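Local coordinates for protein beta-ketoacyl synthase (Burkholderia phymatum, PDB 4EWG) that probably acts as a 3-oxoacyl-[acyl-carrier-protein] synthase, a condensing enzyme of the thiolase-like superfamily that extends acyl chains, at residues Ser21-Ile26 and Ala349-Glu354; Val82-Leu87 and Glu237-Leu242. All coordinates share one frame; numbering follows the deposited sequence.

Interaction 1 of 2, residues Ser21-Ile26 and Ala349-Glu354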
loop_
_atom_site.group_PDB
_atom_site.type_symbol
_atom_site.label_atom_id
_atom_site.label_comp_id
_atom_site.label_asym_id
_atom_site.label_seq_id
_atom_site.Cartn_x
_atom_site.Cartn_y
_atom_site.Cartn_z
ATOM N N SER A 21 -17.023 14.894 -14.525
ATOM C CA SER A 21 -16.557 13.577 -14.988
ATOM C C SER A 21 -16.267 13.471 -16.470
ATOM O O SER A 21 -15.248 12.915 -16.847
ATOM C CB SER A 21 -17.505 12.491 -14.599
ATOM O OG SER A 21 -17.281 12.165 -13.235
ATOM N N ARG A 22 -17.118 14.000 -17.315
ATOM C CA ARG A 22 -16.870 13.892 -18.761
ATOM C C ARG A 22 -15.764 14.852 -19.179
ATOM O O ARG A 22 -15.662 15.952 -18.646
ATOM C CB ARG A 22 -18.112 14.228 -19.560
ATOM C CG ARG A 22 -19.341 13.383 -19.274
ATOM C CD ARG A 22 -20.561 14.099 -19.807
ATOM N NE ARG A 22 -20.468 14.395 -21.244
ATOM C CZ ARG A 22 -20.742 13.522 -22.232
ATOM N NH1 ARG A 22 -21.091 12.262 -21.961
ATOM N NH2 ARG A 22 -20.660 13.905 -23.513
ATOM N N TRP A 23 -14.932 14.428 -20.130
ATOM C CA TRP A 23 -13.817 15.248 -20.559
ATOM C C TRP A 23 -14.285 16.537 -21.187
ATOM O O TRP A 23 -13.714 17.587 -20.919
ATOM C CB TRP A 23 -12.906 14.515 -21.522
ATOM C CG TRP A 23 -11.905 15.476 -22.049
ATOM C CD1 TRP A 23 -11.880 16.079 -23.307
ATOM C CD2 TRP A 23 -10.827 16.085 -21.303
ATOM N NE1 TRP A 23 -10.863 16.963 -23.389
ATOM C CE2 TRP A 23 -10.182 17.009 -22.210
ATOM C CE3 TRP A 23 -10.327 15.934 -20.024
ATOM C CZ2 TRP A 23 -9.090 17.758 -21.835
ATOM C CZ3 TRP A 23 -9.217 16.695 -19.648
ATOM C CH2 TRP A 23 -8.607 17.579 -20.538
ATOM N N ASP A 24 -15.351 16.470 -21.991
ATOM C CA ASP A 24 -15.878 17.656 -22.669
ATOM C C ASP A 24 -16.281 18.747 -21.675
ATOM O O ASP A 24 -16.000 19.900 -21.879
ATOM C CB ASP A 24 -17.017 17.314 -23.697
ATOM C CG ASP A 24 -18.293 16.741 -23.047
ATOM O OD1 ASP A 24 -18.294 16.397 -21.850
ATOM O OD2 ASP A 24 -19.317 16.630 -23.756
ATOM N N GLU A 25 -16.912 18.346 -20.588
ATOM C CA GLU A 25 -17.265 19.214 -19.467
ATOM C C GLU A 25 -15.992 19.792 -18.802
ATOM O O GLU A 25 -15.898 21.004 -18.508
ATOM C CB GLU A 25 -18.023 18.252 -18.550
ATOM C CG GLU A 25 -18.954 18.667 -17.437
ATOM C CD GLU A 25 -19.791 17.422 -16.993
ATOM O OE1 GLU A 25 -19.231 16.393 -16.426
ATOM O OE2 GLU A 25 -21.003 17.439 -17.290
ATOM N N ILE A 26 -15.000 18.932 -18.592
ATOM C CA ILE A 26 -13.744 19.344 -17.963
ATOM C C ILE A 26 -12.956 20.294 -18.870
ATOM O O ILE A 26 -12.455 21.326 -18.418
ATOM C CB ILE A 26 -12.885 18.118 -17.597
ATOM C CG1 ILE A 26 -13.585 17.300 -16.488
ATOM C CG2 ILE A 26 -11.493 18.549 -17.132
ATOM C CD1 ILE A 26 -13.180 15.830 -16.387
ATOM N N ALA A 349 -2.635 12.020 -14.711
ATOM C CA ALA A 349 -2.262 11.154 -15.811
ATOM C C ALA A 349 -3.388 11.188 -16.871
ATOM O O ALA A 349 -3.151 11.401 -18.064
ATOM C CB ALA A 349 -1.991 9.748 -15.314
ATOM N N TRP A 350 -4.608 10.993 -16.402
ATOM C CA TRP A 350 -5.811 10.986 -17.258
ATOM C C TRP A 350 -5.872 12.260 -18.082
ATOM O O TRP A 350 -5.889 12.209 -19.315
ATOM C CB TRP A 350 -7.026 10.817 -16.351
ATOM C CG TRP A 350 -8.363 11.105 -16.965
ATOM C CD1 TRP A 350 -8.707 11.036 -18.282
ATOM C CD2 TRP A 350 -9.587 11.446 -16.262
ATOM N NE1 TRP A 350 -10.030 11.382 -18.457
ATOM C CE2 TRP A 350 -10.605 11.631 -17.270
ATOM C CE3 TRP A 350 -9.908 11.688 -14.938
ATOM C CZ2 TRP A 350 -11.879 11.987 -16.960
ATOM C CZ3 TRP A 350 -11.202 12.051 -14.637
ATOM C CH2 TRP A 350 -12.165 12.193 -15.619
ATOM N N TRP A 351 -5.875 13.412 -17.401
ATOM C CA TRP A 351 -6.004 14.704 -18.092
ATOM C C TRP A 351 -4.842 14.973 -18.996
ATOM O O TRP A 351 -5.029 15.548 -20.057
ATOM C CB TRP A 351 -6.186 15.823 -17.095
ATOM C CG TRP A 351 -7.537 15.741 -16.391
ATOM C CD1 TRP A 351 -8.432 14.685 -16.416
ATOM C CD2 TRP A 351 -8.150 16.730 -15.539
ATOM N NE1 TRP A 351 -9.511 14.954 -15.667
ATOM C CE2 TRP A 351 -9.393 16.169 -15.099
ATOM C CE3 TRP A 351 -7.798 17.991 -15.115
ATOM C CZ2 TRP A 351 -10.248 16.849 -14.270
ATOM C CZ3 TRP A 351 -8.660 18.677 -14.255
ATOM C CH2 TRP A 351 -9.865 18.116 -13.849
ATOM N N THR A 352 -3.633 14.548 -18.607
ATOM C CA THR A 352 -2.460 14.684 -19.477
ATOM C C THR A 352 -2.628 13.894 -20.804
ATOM O O THR A 352 -2.218 14.367 -21.848
ATOM C CB THR A 352 -1.162 14.261 -18.754
ATOM O OG1 THR A 352 -0.946 15.151 -17.679
ATOM C CG2 THR A 352 0.047 14.307 -19.661
ATOM N N ILE A 353 -3.219 12.702 -20.741
ATOM C CA ILE A 353 -3.487 11.911 -21.945
ATOM C C ILE A 353 -4.591 12.560 -22.802
ATOM O O ILE A 353 -4.484 12.606 -24.023
ATOM C CB ILE A 353 -3.878 10.473 -21.614
ATOM C CG1 ILE A 353 -2.700 9.713 -21.003
ATOM C CG2 ILE A 353 -4.297 9.728 -22.864
ATOM C CD1 ILE A 353 -3.120 8.407 -20.385
ATOM N N GLU A 354 -5.611 13.092 -22.154
ATOM C CA GLU A 354 -6.666 13.803 -22.856
ATOM C C GLU A 354 -6.116 15.032 -23.586
ATOM O O GLU A 354 -6.470 15.290 -24.730
ATOM C CB GLU A 354 -7.766 14.255 -21.899
ATOM C CG GLU A 354 -8.435 13.131 -21.138
ATOM C CD GLU A 354 -9.517 12.406 -21.924
ATOM O OE1 GLU A 354 -9.395 12.270 -23.159
ATOM O OE2 GLU A 354 -10.495 11.954 -21.280
#
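Trp-350 opens the contact from helix 344-358 by pointing the outer edge of its indole at the residues leading into helix 23-32, where CH2 lies 3.4 Å from Ser-21 O, near the ring plane. Aromatic C-H groups are slightly positive, so this edge suits a carbonyl oxygen. The hydroxyl of Ser-21 turns instead to Gly-15 O. On the nitrogen side of the same indole, NE1 donates a hydrogen bond of 2.9 Å to Glu-354 OE2, one helical turn on, which fixes how the ring is rotated.

Trp-351 offers a face. Trp-23 drives its edge onto the five-membered ring in a T-shaped stack, with Trp-23 CZ3 3.8 Å from Trp-351 CG and the planes at 71°. Over the six-membered ring of that same face sits Ile-26 CG2, 3.7 Å from its centroid, a CH-pi contact that a beta-branched residue can make close to its backbone.

Glu-354 then covers a face of Trp-23: its CB stands 3.4 Å from the centroid of the six-membered ring, almost on the normal. The chain bends at chi2 (-82°), laying the carboxylate back over the indole toward Trp-350, with OE2 3.5 Å from Trp-23 CB. Its other oxygen, OE1, is salt-bridged to Arg-358, and Trp-23 NE1 bonds to Glu-27.

With no conventional hydrogen bond between them, the two buried segments are held mainly by dispersion, CH-pi and edge-to-face contacts, helped by the weakly polar approach of Trp-350 to Ser-21 O. Glu-354 positions both indoles, one by its carboxylate, the other by its methylenes.

Interaction 2 of 2, residues Val82-Leu87 and Glu237-Leu242; sequences VRASEL and EGAATL
Ala-84 and Ser-85 of helix 76-92 meet Ala-239 and Thr-241 of the strand, and the ring of Tyr-109, from strand 105-110, packs beside them; the flat guanidinium of Arg-83 lies apart from this contact, with Leu-87 CD2 over one face and the carboxylate carbon of Glu-86 at the edge. The arrangement is a helix laid on a beta sheet, as in the layered thiolase fold: helix 76-92 runs along strand 238-246, the two short axes only 6.7 Å apart and inclined by 34°. Small residues permit that closeness. Ala-84 drops its methyl between alternate strand residues, its CB 3.9 Å from Ala-239 CB and 3.3 Å from Thr-241 OG1. Ala-240, between them, faces the other side of the sheet, where it touches helix 344-358.

One polar link joins the layers, a hydrogen bond of 2.8 Å between Ser-85 OG and Thr-241 OG1. Both hydroxyls are buried and have further partners: Ser-85 OG bonds to Ala-81 O of its own helix, and Thr-241 OG1 to the hydroxyl of Tyr-109. Threonine suits this place because its second branch, CG2, adds apolar contact, packing 3.8 Å from Ser-85 CA.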
loop_
_atom_site.group_PDB
_atom_site.type_symbol
_atom_site.label_atom_id
_atom_site.label_comp_id
_atom_site.label_asym_id
_atom_site.label_seq_id
_atom_site.Cartn_x
_atom_site.Cartn_y
_atom_site.Cartn_z
ATOM N N VAL A 82 -14.772 3.766 -6.637
ATOM C CA VAL A 82 -15.645 2.852 -7.359
ATOM C C VAL A 82 -16.345 3.544 -8.548
ATOM O O VAL A 82 -16.382 3.016 -9.645
ATOM C CB VAL A 82 -16.673 2.212 -6.429
ATOM C CG1 VAL A 82 -17.703 1.430 -7.227
ATOM C CG2 VAL A 82 -15.976 1.292 -5.422
ATOM N N ARG A 83 -16.777 4.777 -8.348
ATOM C CA ARG A 83 -17.442 5.497 -9.405
ATOM C C ARG A 83 -16.477 5.784 -10.561
ATOM O O ARG A 83 -16.827 5.620 -11.724
ATOM C CB ARG A 83 -18.041 6.789 -8.852
ATOM C CG ARG A 83 -18.741 7.641 -9.893
ATOM C CD ARG A 83 -19.785 6.849 -10.642
ATOM N NE ARG A 83 -20.533 7.707 -11.542
ATOM C CZ ARG A 83 -21.246 7.278 -12.572
ATOM N NH1 ARG A 83 -21.288 5.984 -12.853
ATOM N NH2 ARG A 83 -21.911 8.144 -13.341
ATOM N N ALA A 84 -15.253 6.220 -10.216
ATOM C CA ALA A 84 -14.179 6.431 -11.185
ATOM C C ALA A 84 -13.940 5.200 -12.011
ATOM O O ALA A 84 -13.797 5.263 -13.248
ATOM C CB ALA A 84 -12.889 6.819 -10.470
ATOM N N SER A 85 -13.884 4.072 -11.319
ATOM C CA SER A 85 -13.493 2.845 -11.933
ATOM C C SER A 85 -14.631 2.344 -12.818
ATOM O O SER A 85 -14.376 1.796 -13.888
ATOM C CB SER A 85 -13.128 1.829 -10.850
ATOM O OG SER A 85 -12.059 2.286 -10.064
ATOM N N GLU A 86 -15.872 2.561 -12.374
ATOM C CA GLU A 86 -17.071 2.286 -13.147
ATOM C C GLU A 86 -17.108 3.063 -14.462
ATOM O O GLU A 86 -17.426 2.503 -15.503
ATOM C CB GLU A 86 -18.320 2.626 -12.334
ATOM C CG GLU A 86 -19.661 2.287 -12.997
ATOM C CD GLU A 86 -20.852 2.653 -12.101
ATOM O OE1 GLU A 86 -21.705 1.803 -11.804
ATOM O OE2 GLU A 86 -20.933 3.825 -11.661
ATOM N N LEU A 87 -16.774 4.345 -14.405
ATOM C CA LEU A 87 -16.730 5.151 -15.602
ATOM C C LEU A 87 -15.627 4.610 -16.557
ATOM O O LEU A 87 -15.856 4.471 -17.764
ATOM C CB LEU A 87 -16.499 6.629 -15.250
ATOM C CG LEU A 87 -17.725 7.295 -14.610
ATOM C CD1 LEU A 87 -17.394 8.509 -13.743
ATOM C CD2 LEU A 87 -18.799 7.639 -15.656
ATOM N N GLU A 237 -10.025 17.027 -3.811
ATOM C CA GLU A 237 -10.512 15.661 -3.634
ATOM C C GLU A 237 -10.983 15.039 -4.936
ATOM O O GLU A 237 -11.033 15.718 -5.985
ATOM C CB GLU A 237 -11.639 15.640 -2.597
ATOM C CG GLU A 237 -12.908 16.389 -2.992
ATOM C CD GLU A 237 -14.058 16.180 -2.035
ATOM O OE1 GLU A 237 -14.109 15.153 -1.414
ATOM O OE2 GLU A 237 -14.946 17.049 -1.892
ATOM N N GLY A 238 -11.381 13.770 -4.860
ATOM C CA GLY A 238 -11.965 13.047 -6.008
ATOM C C GLY A 238 -11.305 11.690 -6.236
ATOM O O GLY A 238 -10.726 11.095 -5.313
ATOM N N ALA A 239 -11.380 11.216 -7.482
ATOM C CA ALA A 239 -10.734 9.977 -7.877
ATOM C C ALA A 239 -10.593 9.918 -9.361
ATOM O O ALA A 239 -11.319 10.590 -10.104
ATOM C CB ALA A 239 -11.547 8.772 -7.395
ATOM N N ALA A 240 -9.696 9.049 -9.804
ATOM C CA ALA A 240 -9.482 8.822 -11.236
ATOM C C ALA A 240 -8.957 7.383 -11.397
ATOM O O ALA A 240 -8.169 6.899 -10.566
ATOM C CB ALA A 240 -8.502 9.852 -11.834
ATOM N N THR A 241 -9.449 6.703 -12.421
ATOM C CA THR A 241 -9.049 5.351 -12.699
ATOM C C THR A 241 -8.665 5.238 -14.174
ATOM O O THR A 241 -9.394 5.737 -15.068
ATOM C CB THR A 241 -10.197 4.358 -12.434
ATOM O OG1 THR A 241 -10.650 4.467 -11.073
ATOM C CG2 THR A 241 -9.727 2.903 -12.697
ATOM N N LEU A 242 -7.563 4.545 -14.431
ATOM C CA LEU A 242 -7.235 4.107 -15.790
ATOM C C LEU A 242 -7.366 2.584 -15.894
ATOM O O LEU A 242 -7.034 1.833 -14.943
ATOM C CB LEU A 242 -5.834 4.511 -16.183
ATOM C CG LEU A 242 -5.421 5.961 -16.043
ATOM C CD1 LEU A 242 -3.920 6.079 -16.362
ATOM C CD2 LEU A 242 -6.248 6.790 -16.998
#

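In the fold
Interaction 2 is nested along the chain inside the loop that interaction 1 closes: 21-26 comes first, then 82-87 and 237-242, and finally 349-354. Their centres lie about 12 Å apart. Strand 238-246 of the large mixed sheet links them, with helix 76-92 on one face and helix 344-358 on the other, where Trp-350 CE3 packs 3.9 Å from Ala-240 CB. A second touch, between Ser-21 and Leu-87, brings the residues leading into helix 23-32 against helix 76-92. The two contacts thus form one continuous buried region that ties the early and late parts of the ketosynthase chain together through alternating layers of helix and sheet.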